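Local structure of twin-arginine translocation pathway signal (5IM2) at residues L202-A207 against A333-A338; A184-L189 against Q326-K331. The protein is a periplasmic solute-binding protein of the TRAP type, found with copurified benzoate bound, and probably captures aromatic carboxylates for delivery to a membrane transporter. One frame throughout, in Å; residues are numbered along the deposited sequence.

Interactions 1 and 2 meet at the outer side of one lobe, their centres about 9 Å apart. They touch directly: Gly206 O lies 2.9 Å from Gly188 N, a probable hydrogen bond, and Tyr204 CB packs 3.7 Å from Lys331 O. Helices 322-332 and 334-345 follow one another in the chain, so the two contacts lay consecutive helices against the end of helix 196-205 and the turn before strand 190-193. None of the benzoate-pocket residues belongs to either contact. The centres of the contacts lie about 19 and 22 Å from the chain's centre. The link to the pocket is by sequence: pocket residues Arg192 and Pro194 fall between 184-189 and 202-207.

Interaction 1: residues L202-A207 against A333-A338; sequences LGYLGA and AVVEVA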
loop_
_atom_site.group_PDB
_atom_site.type_symbol
_atom_site.label_atom_id
_atom_site.label_comp_id
_atom_site.label_asym_id
_atom_site.label_seq_id
_atom_site.Cartn_x
_atom_site.Cartn_y
_atom_site.Cartn_z
ATOM N N LEU A 202 -5.173 14.971 0.028
ATOM C CA LEU A 202 -4.694 15.875 1.071
ATOM C C LEU A 202 -4.833 17.335 0.641
ATOM O O LEU A 202 -5.157 18.205 1.460
ATOM C CB LEU A 202 -3.245 15.550 1.434
ATOM C CG LEU A 202 -2.977 14.197 2.118
ATOM C CD1 LEU A 202 -1.488 13.855 2.209
ATOM C CD2 LEU A 202 -3.590 14.153 3.494
ATOM N N GLY A 203 -4.590 17.627 -0.630
ATOM C CA GLY A 203 -4.709 18.995 -1.099
ATOM C C GLY A 203 -6.125 19.512 -1.034
ATOM O O GLY A 203 -6.360 20.677 -0.700
ATOM N N TYR A 204 -7.085 18.652 -1.341
ATOM C CA TYR A 204 -8.471 19.064 -1.241
ATOM C C TYR A 204 -8.918 19.230 0.211
ATOM O O TYR A 204 -9.890 19.937 0.469
ATOM C CB TYR A 204 -9.354 18.069 -1.990
ATOM C CG TYR A 204 -9.535 18.367 -3.481
ATOM C CD1 TYR A 204 -10.312 19.446 -3.901
ATOM C CD2 TYR A 204 -8.942 17.582 -4.450
ATOM C CE1 TYR A 204 -10.512 19.735 -5.255
ATOM C CE2 TYR A 204 -9.122 17.855 -5.814
ATOM C CZ TYR A 204 -9.909 18.943 -6.211
ATOM O OH TYR A 204 -10.112 19.202 -7.526
ATOM N N LEU A 205 -8.221 18.602 1.169
ATOM C CA LEU A 205 -8.520 18.814 2.575
ATOM C C LEU A 205 -7.889 20.085 3.128
ATOM O O LEU A 205 -8.199 20.482 4.260
ATOM C CB LEU A 205 -8.068 17.581 3.372
ATOM C CG LEU A 205 -8.775 16.266 3.050
ATOM C CD1 LEU A 205 -8.235 15.180 3.976
ATOM C CD2 LEU A 205 -10.283 16.398 3.212
ATOM N N GLY A 206 -7.023 20.735 2.362
ATOM C CA GLY A 206 -6.409 21.986 2.743
ATOM C C GLY A 206 -4.954 21.891 3.156
ATOM O O GLY A 206 -4.327 22.941 3.389
ATOM N N ALA A 207 -4.394 20.691 3.215
ATOM C CA ALA A 207 -2.985 20.511 3.538
ATOM C C ALA A 207 -2.109 20.898 2.347
ATOM O O ALA A 207 -2.566 20.962 1.204
ATOM C CB ALA A 207 -2.725 19.057 3.939
ATOM N N ALA A 333 -14.718 14.541 -2.310
ATOM C CA ALA A 333 -15.587 13.851 -3.255
ATOM C C ALA A 333 -15.158 14.074 -4.698
ATOM O O ALA A 333 -15.460 13.258 -5.584
ATOM C CB ALA A 333 -17.021 14.341 -3.048
ATOM N N VAL A 334 -14.471 15.178 -4.965
ATOM C CA VAL A 334 -14.071 15.456 -6.327
ATOM C C VAL A 334 -12.921 14.558 -6.772
ATOM O O VAL A 334 -12.684 14.429 -7.972
ATOM C CB VAL A 334 -13.710 16.944 -6.483
ATOM C CG1 VAL A 334 -12.658 17.342 -5.497
ATOM C CG2 VAL A 334 -13.266 17.240 -7.909
ATOM N N VAL A 335 -12.189 13.934 -5.836
ATOM C CA VAL A 335 -11.006 13.178 -6.228
ATOM C C VAL A 335 -11.376 12.052 -7.185
ATOM O O VAL A 335 -10.675 11.820 -8.171
ATOM C CB VAL A 335 -10.241 12.620 -5.007
ATOM C CG1 VAL A 335 -9.014 11.840 -5.457
ATOM C CG2 VAL A 335 -9.784 13.737 -4.108
ATOM N N GLU A 336 -12.447 11.306 -6.887
ATOM C CA GLU A 336 -12.823 10.196 -7.768
ATOM C C GLU A 336 -13.373 10.693 -9.098
ATOM O O GLU A 336 -13.174 10.029 -10.116
ATOM C CB GLU A 336 -13.840 9.270 -7.089
ATOM C CG GLU A 336 -15.213 9.805 -7.011
ATOM C CD GLU A 336 -16.159 8.796 -6.399
ATOM O OE1 GLU A 336 -15.676 7.935 -5.633
ATOM O OE2 GLU A 336 -17.373 8.850 -6.693
ATOM N N VAL A 337 -14.078 11.833 -9.104
ATOM C CA VAL A 337 -14.552 12.439 -10.351
ATOM C C VAL A 337 -13.375 12.799 -11.258
ATOM O O VAL A 337 -13.373 12.520 -12.471
ATOM C CB VAL A 337 -15.415 13.670 -10.019
ATOM C CG1 VAL A 337 -15.689 14.504 -11.260
ATOM C CG2 VAL A 337 -16.713 13.186 -9.378
ATOM N N ALA A 338 -12.350 13.419 -10.680
ATOM C CA ALA A 338 -11.158 13.762 -11.449
ATOM C C ALA A 338 -10.404 12.534 -11.949
ATOM O O ALA A 338 -9.808 12.572 -13.034
ATOM C CB ALA A 338 -10.244 14.633 -10.593
#
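Tyr204 reaches across from the end of helix 196-205 and lays one face of its ring on Val334. With CG roughly anti to the carbonyl carbon (chi1 -87°), CB sends the ring out toward helix 334-345. CG itself is 3.9 Å from Val334 CG1, and contact tightens along one side of the ring: CD1 is 3.5 Å from that methyl and CE1 3.2 Å, tight for two carbons. On the other side CD2 also meets Val335 CG2, at 4.0 Å and obliquely, before CE2 returns to Val334 CG1. CZ lies 3.3 Å from Val334 CG1, and at the tip OH is 3.7 Å from both Val334 methyls, CG1 and CG2. The methyl CG1 thus sits over the ring in a CH-pi contact, 3.3 Å from the Tyr204 centroid and 16° off the ring normal. Set between its own backbone N and carbonyl carbon, CG1 comes over the ring while CG2 stands near OH, so both valine branches are used.

The tyrosine is carried by a helix end closed by a Schellman motif: Gly206 N bonds back to Gly203 O, and Ala207 N to Leu202 O. At phi 106° a CB on Gly206 would jam against the preceding carbonyl O. Through this pairing a helix beside the six-stranded sheet meets helix 334-345. An alanine replacing Val334 would lack both methyls and probably leave the ring without its CH-pi partner, freer to turn. Tyrosine suits this exposed position, its apolar face on valine and its hydroxyl at the outer end. Val335, buried, also packs on Leu131 and Pro132.

Interaction 2: residues A184-L189 against Q326-K331; sequences ADLKGL and QEFKRK
Leu186 and Phe328 form the packed side of this contact: the methyl CD1 of the leucine meets the ring edge at CE2, 4.1 Å away, close to the ring plane. Phe328 has CG anti to its carbonyl carbon (chi1 -78°), a turn that brings the ring end nearer to the loop than its CB direction alone would, and the two side chains cross at about a right angle. Both are buried. Leu205 of helix 196-205 and Phe173 of strand 171-175 touch each of them, while Phe251 meets Phe328 edge-to-face, so the pair belongs to the hydrophobic layer between helix 322-332 and the six-stranded sheet. A branched leucine and a flat ring serve well here, since neither carries a polar group to satisfy.

The other side is looser. Lys331, extended beyond CG, runs its chain toward Ala184, and its NZ stops 4.0 Å from Ala184 N without bonding to it. Ala184 points its methyl away from the helix, so it is the backbone N that faces the ammonium. Lys187 NZ is 6.1 Å from Lys331 NZ. From Leu186 to Leu189 the loop reverses in a type II beta turn, closed by Leu189 N to Leu186 O, with Gly188 supplying the positive phi (74°) of its third position. Within helix 322-332, Arg330 NH2 is in a salt bridge with Glu327 OE2 at 2.9 Å.

With no hydrogen bond or salt bridge joining the segments, and two like charges nearby that would tend to repel mildly, their cohesion probably rests on apolar packing.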
loop_
_atom_site.group_PDB
_atom_site.type_symbol
_atom_site.label_atom_id
_atom_site.label_comp_id
_atom_site.label_asym_id
_atom_site.label_seq_id
_atom_site.Cartn_x
_atom_site.Cartn_y
_atom_site.Cartn_z
ATOM N N ALA A 184 -10.638 21.177 8.832
ATOM C CA ALA A 184 -10.010 22.488 8.977
ATOM C C ALA A 184 -8.694 22.432 9.738
ATOM O O ALA A 184 -7.857 23.325 9.578
ATOM C CB ALA A 184 -10.943 23.457 9.696
ATOM N N ASP A 185 -8.490 21.413 10.566
ATOM C CA ASP A 185 -7.249 21.318 11.321
ATOM C C ASP A 185 -6.061 20.984 10.425
ATOM O O ASP A 185 -4.910 21.133 10.846
ATOM C CB ASP A 185 -7.414 20.277 12.441
ATOM C CG ASP A 185 -8.349 20.766 13.570
ATOM O OD1 ASP A 185 -8.355 21.978 13.856
ATOM O OD2 ASP A 185 -9.069 19.938 14.191
ATOM N N LEU A 186 -6.310 20.604 9.189
ATOM C CA LEU A 186 -5.234 20.278 8.254
ATOM C C LEU A 186 -4.763 21.469 7.449
ATOM O O LEU A 186 -3.784 21.337 6.712
ATOM C CB LEU A 186 -5.681 19.213 7.282
ATOM C CG LEU A 186 -5.813 17.819 7.932
ATOM C CD1 LEU A 186 -6.717 16.995 7.120
ATOM C CD2 LEU A 186 -4.492 17.109 8.029
ATOM N N LYS A 187 -5.468 22.588 7.531
ATOM C CA LYS A 187 -5.186 23.735 6.674
ATOM C C LYS A 187 -3.741 24.158 6.821
ATOM O O LYS A 187 -3.283 24.444 7.930
ATOM C CB LYS A 187 -6.099 24.908 7.030
ATOM C CG LYS A 187 -7.536 24.782 6.570
ATOM C CD LYS A 187 -8.209 26.152 6.586
ATOM C CE LYS A 187 -9.696 26.062 6.289
ATOM N NZ LYS A 187 -10.366 27.369 6.552
ATOM N N GLY A 188 -3.028 24.209 5.699
ATOM C CA GLY A 188 -1.664 24.701 5.660
ATOM C C GLY A 188 -0.627 23.773 6.247
ATOM O O GLY A 188 0.558 24.094 6.184
ATOM N N LEU A 189 -1.019 22.634 6.823
ATOM C CA LEU A 189 -0.043 21.661 7.282
ATOM C C LEU A 189 0.638 20.965 6.121
ATOM O O LEU A 189 -0.011 20.523 5.171
ATOM C CB LEU A 189 -0.684 20.589 8.158
ATOM C CG LEU A 189 -1.275 21.003 9.510
ATOM C CD1 LEU A 189 -1.652 19.747 10.308
ATOM C CD2 LEU A 189 -0.317 21.854 10.307
ATOM N N GLN A 326 -18.087 12.265 7.431
ATOM C CA GLN A 326 -18.880 12.711 6.286
ATOM C C GLN A 326 -18.377 14.040 5.739
ATOM O O GLN A 326 -18.459 14.278 4.529
ATOM C CB GLN A 326 -20.358 12.819 6.666
ATOM C CG GLN A 326 -21.079 11.485 6.670
ATOM C CD GLN A 326 -21.152 10.866 5.283
ATOM O OE1 GLN A 326 -20.784 9.706 5.087
ATOM N NE2 GLN A 326 -21.628 11.640 4.312
ATOM N N GLU A 327 -17.805 14.891 6.594
ATOM C CA GLU A 327 -17.224 16.143 6.110
ATOM C C GLU A 327 -15.942 15.897 5.331
ATOM O O GLU A 327 -15.668 16.592 4.339
ATOM C CB GLU A 327 -16.988 17.087 7.288
ATOM C CG GLU A 327 -18.280 17.560 7.943
ATOM C CD GLU A 327 -19.253 18.230 6.957
ATOM O OE1 GLU A 327 -18.878 19.247 6.326
ATOM O OE2 GLU A 327 -20.394 17.732 6.812
ATOM N N PHE A 328 -15.137 14.917 5.752
ATOM C CA PHE A 328 -13.996 14.505 4.936
ATOM C C PHE A 328 -14.449 14.003 3.564
ATOM O O PHE A 328 -13.867 14.380 2.536
ATOM C CB PHE A 328 -13.173 13.444 5.669
ATOM C CG PHE A 328 -12.272 13.995 6.758
ATOM C CD1 PHE A 328 -12.745 14.200 8.047
ATOM C CD2 PHE A 328 -10.944 14.294 6.487
ATOM C CE1 PHE A 328 -11.908 14.696 9.046
ATOM C CE2 PHE A 328 -10.110 14.769 7.473
ATOM C CZ PHE A 328 -10.592 14.987 8.753
ATOM N N LYS A 329 -15.484 13.156 3.520
ATOM C CA LYS A 329 -15.910 12.611 2.224
ATOM C C LYS A 329 -16.449 13.718 1.329
ATOM O O LYS A 329 -16.252 13.704 0.102
ATOM C CB LYS A 329 -16.985 11.527 2.391
ATOM C CG LYS A 329 -16.860 10.687 3.635
ATOM C CD LYS A 329 -17.806 9.488 3.651
ATOM C CE LYS A 329 -17.589 8.673 4.926
ATOM N NZ LYS A 329 -18.433 7.454 4.996
ATOM N N ARG A 330 -17.137 14.683 1.935
ATOM C CA ARG A 330 -17.665 15.818 1.192
ATOM C C ARG A 330 -16.536 16.617 0.548
ATOM O O ARG A 330 -16.601 16.969 -0.640
ATOM C CB ARG A 330 -18.479 16.693 2.141
ATOM C CG ARG A 330 -19.264 17.771 1.457
ATOM C CD ARG A 330 -19.677 18.848 2.432
ATOM N NE ARG A 330 -20.417 18.309 3.569
ATOM C CZ ARG A 330 -21.723 18.068 3.570
ATOM N NH1 ARG A 330 -22.458 18.311 2.487
ATOM N NH2 ARG A 330 -22.295 17.589 4.668
ATOM N N LYS A 331 -15.482 16.893 1.321
ATOM C CA LYS A 331 -14.373 17.705 0.836
ATOM C C LYS A 331 -13.553 16.965 -0.202
ATOM O O LYS A 331 -12.944 17.593 -1.077
ATOM C CB LYS A 331 -13.473 18.120 1.998
ATOM C CG LYS A 331 -14.000 19.278 2.831
ATOM C CD LYS A 331 -12.874 20.009 3.566
ATOM C CE LYS A 331 -13.399 21.267 4.254
ATOM N NZ LYS A 331 -12.491 21.770 5.325
#